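Local coordinates for protein synaptotagmin-4 (Rattus norvegicus, PDB 1W15) that helps control the mobility of neuronal dense core vesicles through its interaction with the kinesin KIF1A, and is represented here by its C2B domain crystallised with calcium, at residues E18-L23 with V36-H41; K56-H61 with E101-D106; S67-H72 with E84-D89; L119-T124 with K146-C151. All blocks are in the same frame, centred on the assembly; numbering follows the deposited sequence.

Interaction 1: E18-L23 with V36-H41; sequences ELLVSL and VLKARH
Glu18 opens the pairing with Arg40, and their backbones exchange two hydrogen bonds while their side chains join on the same face of the sheet. The Arg40 guanidinium presents its edge: NH2 lies 2.9 Å from Glu18 OE1, approaching on the syn side but 32° out of the carboxylate plane, and NE adds a weak bond to OE2. Arg40 reaches this partner because its CG sits between the backbone N and the carbonyl carbon (chi1 72°), with an extended chain beyond. Glu18 OE2 also meets the edge of the His41 ring, 3.4 Å from CD2.

Leu19 turns to the other face, the sandwich interior, where its CD1 rests 3.9 Å from Ala39 CB; a small methyl at Ala39 suits the close approach of the two strands here. Leu20 N donates almost straight to Lys38 O at 2.8 Å. Leu20 O serves two donors, Leu37 N at 3.0 Å and, weakly, Lys38 N at 3.5 Å: a classic beta bulge that shifts the register by one. Leu20 CG also packs on Leu37 CB at 3.9 Å. Past the bulge, Val21 pairs with Val36 on the inner face, their branched side chains touching Phe102, and Ser22 CB lies against Leu37 CD1, while Ser22 OG turns to Gln143.

The core face is wholly aliphatic, while the opposite face is mixed: Leu20 packs there against Leu85 of a second subunit, beside the Glu18-Arg40 salt bridge. Arg40 also makes a cation-pi contact with Trp147, so the carboxylate probably helps hold the guanidinium against the indole.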
# COMPACT_ATOMS: atom_id res chain seq x y z
N GLU A 18 1.45 7.59 -18.33
CA GLU A 18 1.08 6.27 -17.80
C GLU A 18 0.59 6.37 -16.38
O GLU A 18 0.98 7.27 -15.64
CB GLU A 18 2.30 5.36 -17.75
CG GLU A 18 2.89 4.91 -19.07
CD GLU A 18 4.17 4.13 -18.83
OE1 GLU A 18 4.09 2.99 -18.35
OE2 GLU A 18 5.24 4.66 -19.13
N LEU A 19 -0.22 5.39 -15.97
CA LEU A 19 -0.87 5.40 -14.66
C LEU A 19 -0.76 4.00 -14.08
O LEU A 19 -1.02 3.00 -14.77
CB LEU A 19 -2.34 5.79 -14.76
CG LEU A 19 -3.08 5.93 -13.41
CD1 LEU A 19 -2.54 7.14 -12.64
CD2 LEU A 19 -4.63 6.05 -13.58
N LEU A 20 -0.27 3.94 -12.85
CA LEU A 20 -0.08 2.64 -12.17
C LEU A 20 -1.23 2.47 -11.18
O LEU A 20 -1.46 3.33 -10.29
CB LEU A 20 1.27 2.67 -11.42
CG LEU A 20 1.58 1.45 -10.56
CD1 LEU A 20 1.73 0.17 -11.42
CD2 LEU A 20 2.91 1.74 -9.76
N VAL A 21 -1.98 1.36 -11.32
CA VAL A 21 -3.17 1.17 -10.47
C VAL A 21 -3.18 -0.28 -9.99
O VAL A 21 -2.56 -1.14 -10.64
CB VAL A 21 -4.51 1.51 -11.17
CG1 VAL A 21 -4.61 3.04 -11.50
CG2 VAL A 21 -4.77 0.61 -12.41
N SER A 22 -3.75 -0.52 -8.81
CA SER A 22 -3.85 -1.90 -8.31
C SER A 22 -5.30 -2.13 -7.93
O SER A 22 -5.94 -1.22 -7.37
CB SER A 22 -2.93 -2.09 -7.08
OG SER A 22 -2.97 -3.42 -6.61
N LEU A 23 -5.85 -3.32 -8.23
CA LEU A 23 -7.25 -3.59 -7.90
C LEU A 23 -7.33 -4.97 -7.28
O LEU A 23 -6.46 -5.81 -7.57
CB LEU A 23 -8.14 -3.53 -9.16
CG LEU A 23 -8.47 -2.12 -9.76
CD1 LEU A 23 -7.38 -1.68 -10.65
CD2 LEU A 23 -9.81 -2.17 -10.53
N VAL A 36 -4.98 3.99 -6.50
CA VAL A 36 -4.31 4.84 -7.51
C VAL A 36 -2.89 5.09 -6.95
O VAL A 36 -2.73 5.74 -5.87
CB VAL A 36 -5.04 6.20 -7.72
CG1 VAL A 36 -4.27 7.04 -8.76
CG2 VAL A 36 -6.51 5.96 -8.23
N LEU A 37 -1.88 4.56 -7.64
CA LEU A 37 -0.55 4.51 -7.05
C LEU A 37 0.24 5.73 -7.53
O LEU A 37 0.59 6.59 -6.71
CB LEU A 37 0.15 3.20 -7.39
CG LEU A 37 -0.50 2.06 -6.58
CD1 LEU A 37 -0.44 0.67 -7.25
CD2 LEU A 37 0.25 2.01 -5.22
N LYS A 38 0.51 5.82 -8.84
CA LYS A 38 1.42 6.86 -9.38
C LYS A 38 1.09 7.12 -10.83
O LYS A 38 0.53 6.26 -11.50
CB LYS A 38 2.90 6.39 -9.43
CG LYS A 38 3.39 5.54 -8.39
CD LYS A 38 4.90 5.23 -8.62
CE LYS A 38 5.43 4.44 -7.41
NZ LYS A 38 6.93 4.20 -7.42
N ALA A 39 1.42 8.30 -11.32
CA ALA A 39 1.41 8.54 -12.76
C ALA A 39 2.84 8.96 -13.14
O ALA A 39 3.58 9.50 -12.31
CB ALA A 39 0.43 9.68 -13.10
N ARG A 40 3.21 8.77 -14.41
CA ARG A 40 4.49 9.24 -14.90
C ARG A 40 4.40 9.62 -16.38
O ARG A 40 3.45 9.20 -17.08
CB ARG A 40 5.59 8.18 -14.70
CG ARG A 40 5.47 6.99 -15.62
CD ARG A 40 6.41 5.82 -15.29
NE ARG A 40 6.09 4.60 -16.05
CZ ARG A 40 6.62 3.40 -15.80
NH1 ARG A 40 7.51 3.24 -14.81
NH2 ARG A 40 6.29 2.35 -16.55
N HIS A 41 5.39 10.40 -16.82
CA HIS A 41 5.52 10.90 -18.19
C HIS A 41 4.29 11.67 -18.62
O HIS A 41 3.89 11.58 -19.77
CB HIS A 41 5.78 9.75 -19.19
CG HIS A 41 6.92 8.85 -18.82
ND1 HIS A 41 8.18 9.32 -18.52
CD2 HIS A 41 7.00 7.50 -18.75
CE1 HIS A 41 8.97 8.30 -18.23
NE2 HIS A 41 8.28 7.19 -18.36

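Interaction 2: K56-H61 with E101-D106; sequences KVNLYH and EFLVLD. With CA (calcium ion), chain B.
Lys56, Val57 and Asn58 pair in turn with Leu103, Phe102 and Glu101 as antiparallel strands, directions 160° apart, with reciprocal hydrogen bonds at both Lys56-Leu103 and Asn58-Glu101, all four 2.8 Å long between N and O (Lys56 N to Leu103 O, for example).

On the face shared by Asn58 and Glu101, one carboxylate oxygen does the work. Glu101 OE1 accepts Asn58 ND2 at 2.9 Å, on its anti side and with the acceptor nearly in the amide plane, and it accepts the Tyr60 hydroxyl at 2.7 Å from the opposite face of the carboxylate. The two donors fix the rotation of this group, and Glu101 CG, anti to its own backbone N (chi1 178°), carries the extended chain toward them. Glu101 OE2 forms a salt bridge with Arg118, so both oxygens of this acid are engaged; Asn58 OD1 takes a bond from Arg65, which orients the amide. Tyr60 also sets its ring edge against Glu101 CB, while Leu103 CD1 lies 3.4 Å from Asn58 ND2 and Leu105 CD1 packs on Lys56 CB at 3.7 Å.

The other face is apolar. Val57 CG2 lies 3.8 Å from Phe102 CD2, the two side chains running side by side into the sandwich interior, where beta-branched and aromatic residues fit well.

In this crystal, grown with calcium, Asp106 OD1 binds a calcium ion at 2.7 Å, together with Asp52, Ser107 and Glu108. Paired central strands, one ending and the other beginning at an acidic loop site, are typical of the C2 beta-sandwich.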
# COMPACT_ATOMS: atom_id res chain seq x y z
N LYS A 56 -9.43 11.15 -10.78
CA LYS A 56 -10.82 10.89 -10.46
C LYS A 56 -11.12 9.48 -10.93
O LYS A 56 -10.68 9.08 -12.01
CB LYS A 56 -11.70 11.87 -11.26
CG LYS A 56 -13.16 11.67 -10.95
CD LYS A 56 -13.83 13.00 -10.91
CE LYS A 56 -15.30 12.82 -10.65
NZ LYS A 56 -15.93 14.10 -10.95
N VAL A 57 -11.87 8.75 -10.11
CA VAL A 57 -12.17 7.36 -10.36
C VAL A 57 -13.72 7.21 -10.36
O VAL A 57 -14.37 7.48 -9.35
CB VAL A 57 -11.56 6.41 -9.30
CG1 VAL A 57 -11.78 4.91 -9.72
CG2 VAL A 57 -10.03 6.67 -9.11
N ASN A 58 -14.29 6.80 -11.49
CA ASN A 58 -15.75 6.61 -11.60
C ASN A 58 -16.02 5.12 -11.72
O ASN A 58 -15.35 4.46 -12.48
CB ASN A 58 -16.31 7.36 -12.83
CG ASN A 58 -16.23 8.87 -12.69
OD1 ASN A 58 -16.50 9.38 -11.60
ND2 ASN A 58 -15.87 9.59 -13.77
N LEU A 59 -17.06 4.63 -11.04
CA LEU A 59 -17.44 3.22 -11.11
C LEU A 59 -18.79 3.16 -11.82
O LEU A 59 -19.70 3.91 -11.45
CB LEU A 59 -17.62 2.68 -9.69
CG LEU A 59 -17.94 1.19 -9.59
CD1 LEU A 59 -16.71 0.37 -9.89
CD2 LEU A 59 -18.48 0.84 -8.22
N TYR A 60 -18.90 2.29 -12.83
CA TYR A 60 -20.12 2.18 -13.65
C TYR A 60 -20.68 0.79 -13.49
O TYR A 60 -19.91 -0.19 -13.54
CB TYR A 60 -19.79 2.36 -15.12
CG TYR A 60 -19.37 3.79 -15.40
CD1 TYR A 60 -20.34 4.78 -15.62
CD2 TYR A 60 -18.01 4.15 -15.42
CE1 TYR A 60 -19.99 6.14 -15.84
CE2 TYR A 60 -17.65 5.48 -15.68
CZ TYR A 60 -18.64 6.47 -15.88
OH TYR A 60 -18.26 7.79 -16.11
N HIS A 61 -22.00 0.71 -13.36
CA HIS A 61 -22.73 -0.57 -13.53
C HIS A 61 -23.52 -0.50 -14.83
O HIS A 61 -24.49 0.26 -14.93
CB HIS A 61 -23.63 -0.76 -12.33
CG HIS A 61 -24.30 -2.10 -12.29
ND1 HIS A 61 -25.32 -2.40 -11.41
CD2 HIS A 61 -24.10 -3.23 -13.03
CE1 HIS A 61 -25.72 -3.65 -11.60
NE2 HIS A 61 -24.99 -4.17 -12.58
N GLU A 101 -13.39 3.82 -14.41
CA GLU A 101 -12.85 4.82 -15.32
C GLU A 101 -11.93 5.66 -14.48
O GLU A 101 -12.37 6.21 -13.47
CB GLU A 101 -13.99 5.69 -15.87
CG GLU A 101 -13.58 6.82 -16.81
CD GLU A 101 -14.79 7.72 -17.18
OE1 GLU A 101 -15.57 8.11 -16.28
OE2 GLU A 101 -14.97 8.06 -18.38
N PHE A 102 -10.68 5.82 -14.92
CA PHE A 102 -9.70 6.69 -14.25
C PHE A 102 -9.44 7.90 -15.15
O PHE A 102 -9.19 7.73 -16.39
CB PHE A 102 -8.36 5.97 -14.07
CG PHE A 102 -8.44 4.74 -13.23
CD1 PHE A 102 -8.74 3.50 -13.83
CD2 PHE A 102 -8.16 4.80 -11.85
CE1 PHE A 102 -8.81 2.35 -13.04
CE2 PHE A 102 -8.23 3.64 -11.06
CZ PHE A 102 -8.54 2.43 -11.65
N LEU A 103 -9.51 9.09 -14.56
CA LEU A 103 -9.24 10.33 -15.25
C LEU A 103 -8.12 11.05 -14.52
O LEU A 103 -8.24 11.32 -13.33
CB LEU A 103 -10.51 11.22 -15.27
CG LEU A 103 -11.71 10.42 -15.85
CD1 LEU A 103 -12.96 10.77 -15.15
CD2 LEU A 103 -11.78 10.54 -17.35
N VAL A 104 -7.04 11.32 -15.24
CA VAL A 104 -5.96 12.16 -14.74
C VAL A 104 -6.25 13.60 -15.25
O VAL A 104 -6.33 13.81 -16.46
CB VAL A 104 -4.57 11.66 -15.22
CG1 VAL A 104 -3.47 12.56 -14.60
CG2 VAL A 104 -4.35 10.11 -14.87
N LEU A 105 -6.42 14.51 -14.29
CA LEU A 105 -6.87 15.89 -14.54
C LEU A 105 -5.84 16.83 -14.00
O LEU A 105 -5.13 16.51 -13.04
CB LEU A 105 -8.20 16.13 -13.81
CG LEU A 105 -9.35 15.24 -14.36
CD1 LEU A 105 -10.05 14.45 -13.28
CD2 LEU A 105 -10.28 16.25 -15.03
N ASP A 106 -5.79 18.03 -14.59
CA ASP A 106 -4.87 19.04 -14.13
C ASP A 106 -5.71 20.03 -13.33
O ASP A 106 -6.68 20.62 -13.86
CB ASP A 106 -4.25 19.71 -15.35
CG ASP A 106 -3.38 20.88 -15.00
OD1 ASP A 106 -2.73 20.92 -13.95
OD2 ASP A 106 -3.33 21.85 -15.75
CA CA B . -2.46 23.47 -13.18
O HOH W 1 -1.23 25.81 -13.91

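Interaction 3: S67-H72 with E84-D89; sequences SKKKTH and ELFVFD
Lys70 O and Glu84 OE1 are joined by a single water that donates to both, 2.6 Å from the former and 2.9 Å from the latter. The bridge spans the two sheets of the C2 beta-sandwich, since strands 64-70 and 80-89 are the outermost strands of different sheets; the axes of their segments 67-70 and 84-89 approach to 8.6 Å and run antiparallel. Glu84 OE2 also accepts His72 N, although its modelled position is less certain.

Side chains fill the rest of the seam. Lys69 lays its CB over the centre of the Phe86 ring, 3.6 Å from the centroid, a CH-pi contact that uses the aliphatic stem of a long basic residue. Lys69 CG, set anti to the carbonyl carbon (chi1 -53°), comes 3.4 Å from Phe88 CZ, and the bend at chi2 turns the rest of the chain. Such a lysine suits the edge, greasy near its backbone and charged at its end; the lysine-rich strand is consistent with the polybasic strand of synaptotagmin C2B domains. Thr71 CG2 adds a looser contact at Phe86 CZ. Replacing Phe86 with an alanine would probably strip Lys69 CB and Thr71 CG2 of their aromatic support and leave a gap between the sheets. At the other end, Ser67 OG lies in the plane of the Phe88 ring at its edge, 3.3 Å from CE1.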
# COMPACT_ATOMS: atom_id res chain seq x y z
N SER A 67 -20.71 5.22 -8.43
CA SER A 67 -19.86 5.77 -7.37
C SER A 67 -18.76 6.57 -7.99
O SER A 67 -18.43 6.35 -9.16
CB SER A 67 -19.27 4.62 -6.53
OG SER A 67 -18.55 5.14 -5.41
N LYS A 68 -18.17 7.50 -7.21
CA LYS A 68 -17.03 8.28 -7.70
C LYS A 68 -16.08 8.58 -6.53
O LYS A 68 -16.54 8.72 -5.39
CB LYS A 68 -17.49 9.59 -8.41
CG LYS A 68 -18.29 10.50 -7.51
CD LYS A 68 -18.71 11.82 -8.18
CE LYS A 68 -19.29 12.77 -7.12
NZ LYS A 68 -19.57 14.15 -7.68
N LYS A 69 -14.78 8.71 -6.81
CA LYS A 69 -13.76 9.03 -5.81
C LYS A 69 -12.78 9.95 -6.47
O LYS A 69 -12.73 10.02 -7.69
CB LYS A 69 -12.99 7.76 -5.42
CG LYS A 69 -13.86 6.56 -4.97
CD LYS A 69 -14.48 6.73 -3.60
CE LYS A 69 -15.23 5.43 -3.25
NZ LYS A 69 -15.89 5.65 -1.98
N LYS A 70 -11.99 10.66 -5.69
CA LYS A 70 -10.89 11.42 -6.26
C LYS A 70 -9.74 11.52 -5.30
O LYS A 70 -9.96 11.44 -4.06
CB LYS A 70 -11.33 12.76 -6.81
CG LYS A 70 -11.51 13.84 -5.87
CD LYS A 70 -12.08 15.03 -6.66
CE LYS A 70 -12.59 16.09 -5.68
NZ LYS A 70 -13.42 17.13 -6.40
N THR A 71 -8.52 11.61 -5.85
CA THR A 71 -7.33 11.75 -5.04
C THR A 71 -7.09 13.19 -4.74
O THR A 71 -7.72 14.07 -5.33
CB THR A 71 -6.05 11.20 -5.76
OG1 THR A 71 -5.69 12.10 -6.83
CG2 THR A 71 -6.28 9.80 -6.40
N HIS A 72 -6.11 13.42 -3.87
CA HIS A 72 -5.54 14.74 -3.64
C HIS A 72 -4.74 15.14 -4.84
O HIS A 72 -4.41 14.31 -5.71
CB HIS A 72 -4.61 14.71 -2.42
CG HIS A 72 -5.34 14.46 -1.14
ND1 HIS A 72 -5.79 15.48 -0.33
CD2 HIS A 72 -5.75 13.30 -0.57
CE1 HIS A 72 -6.40 14.96 0.72
NE2 HIS A 72 -6.40 13.64 0.60
N GLU A 84 -3.42 6.20 -3.13
CA GLU A 84 -4.73 6.42 -2.50
C GLU A 84 -5.54 5.17 -2.72
O GLU A 84 -5.81 4.85 -3.87
CB GLU A 84 -5.46 7.66 -3.11
CG GLU A 84 -4.78 8.91 -2.57
CD GLU A 84 -5.73 10.04 -2.27
OE1 GLU A 84 -6.89 9.75 -1.87
OE2 GLU A 84 -5.28 11.20 -2.39
N LEU A 85 -5.93 4.51 -1.63
CA LEU A 85 -6.80 3.32 -1.73
C LEU A 85 -8.26 3.74 -1.53
O LEU A 85 -8.60 4.51 -0.57
CB LEU A 85 -6.38 2.25 -0.75
CG LEU A 85 -7.15 0.90 -0.74
CD1 LEU A 85 -6.14 -0.21 -0.27
CD2 LEU A 85 -8.40 0.95 0.16
N PHE A 86 -9.12 3.21 -2.41
CA PHE A 86 -10.56 3.40 -2.30
C PHE A 86 -11.25 2.07 -2.24
O PHE A 86 -10.79 1.07 -2.86
CB PHE A 86 -11.11 4.15 -3.51
CG PHE A 86 -10.43 5.50 -3.74
CD1 PHE A 86 -10.67 6.58 -2.88
CD2 PHE A 86 -9.56 5.67 -4.83
CE1 PHE A 86 -10.04 7.84 -3.08
CE2 PHE A 86 -8.91 6.97 -5.05
CZ PHE A 86 -9.16 8.00 -4.16
N VAL A 87 -12.37 2.06 -1.54
CA VAL A 87 -13.19 0.84 -1.45
C VAL A 87 -14.53 1.11 -2.14
O VAL A 87 -15.25 2.05 -1.75
CB VAL A 87 -13.41 0.43 0.06
CG1 VAL A 87 -14.35 -0.80 0.21
CG2 VAL A 87 -12.09 0.13 0.68
N PHE A 88 -14.89 0.27 -3.13
CA PHE A 88 -16.20 0.38 -3.81
C PHE A 88 -17.09 -0.76 -3.43
O PHE A 88 -16.66 -1.90 -3.41
CB PHE A 88 -16.04 0.34 -5.32
CG PHE A 88 -15.45 1.57 -5.89
CD1 PHE A 88 -16.20 2.75 -5.98
CD2 PHE A 88 -14.15 1.55 -6.39
CE1 PHE A 88 -15.67 3.91 -6.57
CE2 PHE A 88 -13.59 2.72 -6.96
CZ PHE A 88 -14.37 3.91 -7.05
N ASP A 89 -18.34 -0.46 -3.12
CA ASP A 89 -19.41 -1.49 -3.02
C ASP A 89 -19.87 -1.94 -4.41
O ASP A 89 -20.08 -1.11 -5.30
CB ASP A 89 -20.62 -0.88 -2.30
CG ASP A 89 -20.34 -0.62 -0.83
OD1 ASP A 89 -19.65 -1.43 -0.18
OD2 ASP A 89 -20.78 0.38 -0.23
O HOH W 2 -9.10 11.66 -1.65

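Interaction 4: L119-T124 with K146-C151; sequences LVLGAT and KWHMLC
The His148 imidazole is approached over one face by Leu121 CD2, which stands 3.8 Å above the ring plane and off toward the rim, a CH-pi contact 24° from the normal. Leu119 comes to the ring obliquely, its CD2 3.7 Å from His148 CD2. At the edges the ring nitrogens are used elsewhere: ND1 is hydrogen-bonded to Ser128 OG, and NE2 to His132 ND1 of helix 128-138. These contacts close one border of the C2 beta-sandwich, where the edge strands 114-121 and 144-149 face each other, the directions of their segments 119-121 and 146-149 being 127° apart, and leave the interior to be filled by side chains.

Histidine suits this place because it is flat enough to lie beneath the Leu121 methyl yet polar at its rim, tying the helix to the strand. With an alanine here, Ser128 and His132 would probably each lose a hydrogen-bond mate and a gap would be left beside Leu119 and Leu121. Leu119 reaches across with CG opposite its own nitrogen (chi1 168°), and its branched end straddles the start of the histidine side chain: CD1 is 3.6 Å from His148 CB. Farther along, Leu150 follows as another apolar residue, with CD2 at 4.1 Å from Leu119 CB.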
# COMPACT_ATOMS: atom_id res chain seq x y z
N LEU A 119 -8.20 6.22 -18.62
CA LEU A 119 -7.97 4.77 -18.62
C LEU A 119 -9.26 4.09 -18.20
O LEU A 119 -9.87 4.48 -17.19
CB LEU A 119 -6.84 4.43 -17.62
CG LEU A 119 -6.70 2.92 -17.30
CD1 LEU A 119 -6.27 2.13 -18.60
CD2 LEU A 119 -5.83 2.67 -16.09
N VAL A 120 -9.69 3.10 -18.97
CA VAL A 120 -10.88 2.34 -18.61
C VAL A 120 -10.55 0.85 -18.40
O VAL A 120 -9.89 0.25 -19.24
CB VAL A 120 -12.00 2.50 -19.64
CG1 VAL A 120 -13.19 1.58 -19.35
CG2 VAL A 120 -12.47 3.95 -19.69
N LEU A 121 -11.06 0.26 -17.31
CA LEU A 121 -10.93 -1.19 -17.13
C LEU A 121 -12.31 -1.77 -17.06
O LEU A 121 -13.16 -1.25 -16.35
CB LEU A 121 -10.21 -1.52 -15.83
CG LEU A 121 -8.84 -0.93 -15.40
CD1 LEU A 121 -8.24 -1.75 -14.25
CD2 LEU A 121 -7.81 -0.69 -16.49
N GLY A 122 -12.55 -2.86 -17.80
CA GLY A 122 -13.87 -3.46 -17.83
C GLY A 122 -13.86 -4.63 -18.77
O GLY A 122 -12.84 -4.88 -19.42
N ALA A 123 -14.98 -5.36 -18.85
CA ALA A 123 -14.96 -6.65 -19.54
C ALA A 123 -14.78 -6.48 -21.04
O ALA A 123 -14.19 -7.34 -21.70
CB ALA A 123 -16.20 -7.47 -19.23
N THR A 124 -15.25 -5.35 -21.57
CA THR A 124 -15.13 -5.10 -23.00
C THR A 124 -14.08 -4.05 -23.32
O THR A 124 -13.97 -3.66 -24.48
CB THR A 124 -16.47 -4.65 -23.60
OG1 THR A 124 -16.87 -3.41 -22.98
CG2 THR A 124 -17.59 -5.65 -23.26
N LYS A 146 -0.77 -2.90 -12.22
CA LYS A 146 -0.23 -2.82 -13.59
C LYS A 146 -0.12 -1.36 -13.98
O LYS A 146 -0.96 -0.55 -13.56
CB LYS A 146 -1.13 -3.47 -14.65
CG LYS A 146 -1.50 -4.93 -14.40
CD LYS A 146 -2.04 -5.62 -15.71
CE LYS A 146 -2.36 -7.11 -15.42
NZ LYS A 146 -1.16 -7.76 -14.76
N TRP A 147 0.91 -1.08 -14.76
CA TRP A 147 1.05 0.19 -15.50
C TRP A 147 0.20 0.16 -16.76
O TRP A 147 0.13 -0.87 -17.45
CB TRP A 147 2.50 0.39 -15.92
CG TRP A 147 3.40 0.93 -14.84
CD1 TRP A 147 4.41 0.25 -14.16
CD2 TRP A 147 3.42 2.28 -14.35
NE1 TRP A 147 5.03 1.11 -13.27
CE2 TRP A 147 4.47 2.37 -13.39
CE3 TRP A 147 2.65 3.44 -14.65
CZ2 TRP A 147 4.78 3.57 -12.68
CZ3 TRP A 147 2.96 4.64 -13.99
CH2 TRP A 147 4.01 4.68 -12.99
N HIS A 148 -0.49 1.27 -17.07
CA HIS A 148 -1.28 1.39 -18.28
C HIS A 148 -0.94 2.69 -18.97
O HIS A 148 -0.79 3.69 -18.28
CB HIS A 148 -2.75 1.48 -17.94
CG HIS A 148 -3.28 0.23 -17.31
ND1 HIS A 148 -3.76 -0.82 -18.07
CD2 HIS A 148 -3.39 -0.13 -16.02
CE1 HIS A 148 -4.19 -1.78 -17.26
NE2 HIS A 148 -3.98 -1.39 -16.01
N MET A 149 -0.88 2.68 -20.29
CA MET A 149 -0.83 3.96 -21.07
C MET A 149 -2.17 4.67 -20.96
O MET A 149 -3.22 4.03 -20.95
CB MET A 149 -0.51 3.71 -22.56
CG MET A 149 0.82 2.94 -22.84
SD MET A 149 2.31 3.83 -22.26
CE MET A 149 2.19 5.42 -23.06
N LEU A 150 -2.14 5.99 -20.83
CA LEU A 150 -3.33 6.79 -20.79
C LEU A 150 -3.77 7.15 -22.22
O LEU A 150 -2.93 7.29 -23.11
CB LEU A 150 -3.05 8.08 -19.99
CG LEU A 150 -2.82 7.79 -18.49
CD1 LEU A 150 -2.15 8.95 -17.79
CD2 LEU A 150 -4.14 7.49 -17.79
N CYS A 151 -5.07 7.25 -22.43
CA CYS A 151 -5.65 7.70 -23.70
C CYS A 151 -6.19 9.11 -23.58
O CYS A 151 -6.32 9.66 -22.50
CB CYS A 151 -6.84 6.84 -24.05
SG CYS A 151 -6.20 5.24 -24.47

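Along the chain interaction 1 comes first and interaction 4 last, and the stretch of chain between the two strands of interaction 2 contains the whole of interaction 3. All four belong to one C2 domain. Interaction 1 pairs two strands of one sheet and interaction 2 two of the other; their centres lie 13 Å apart, and they meet face to face through Val21, Val36, Val57 and Phe102. Interactions 3 and 4 instead link the sheets at their opposite borders, about 17 Å between centres and on opposite sides of the chain's centre. Together they make a sandwich held together within each sheet and bridged at both borders, from which the calcium-site loops project.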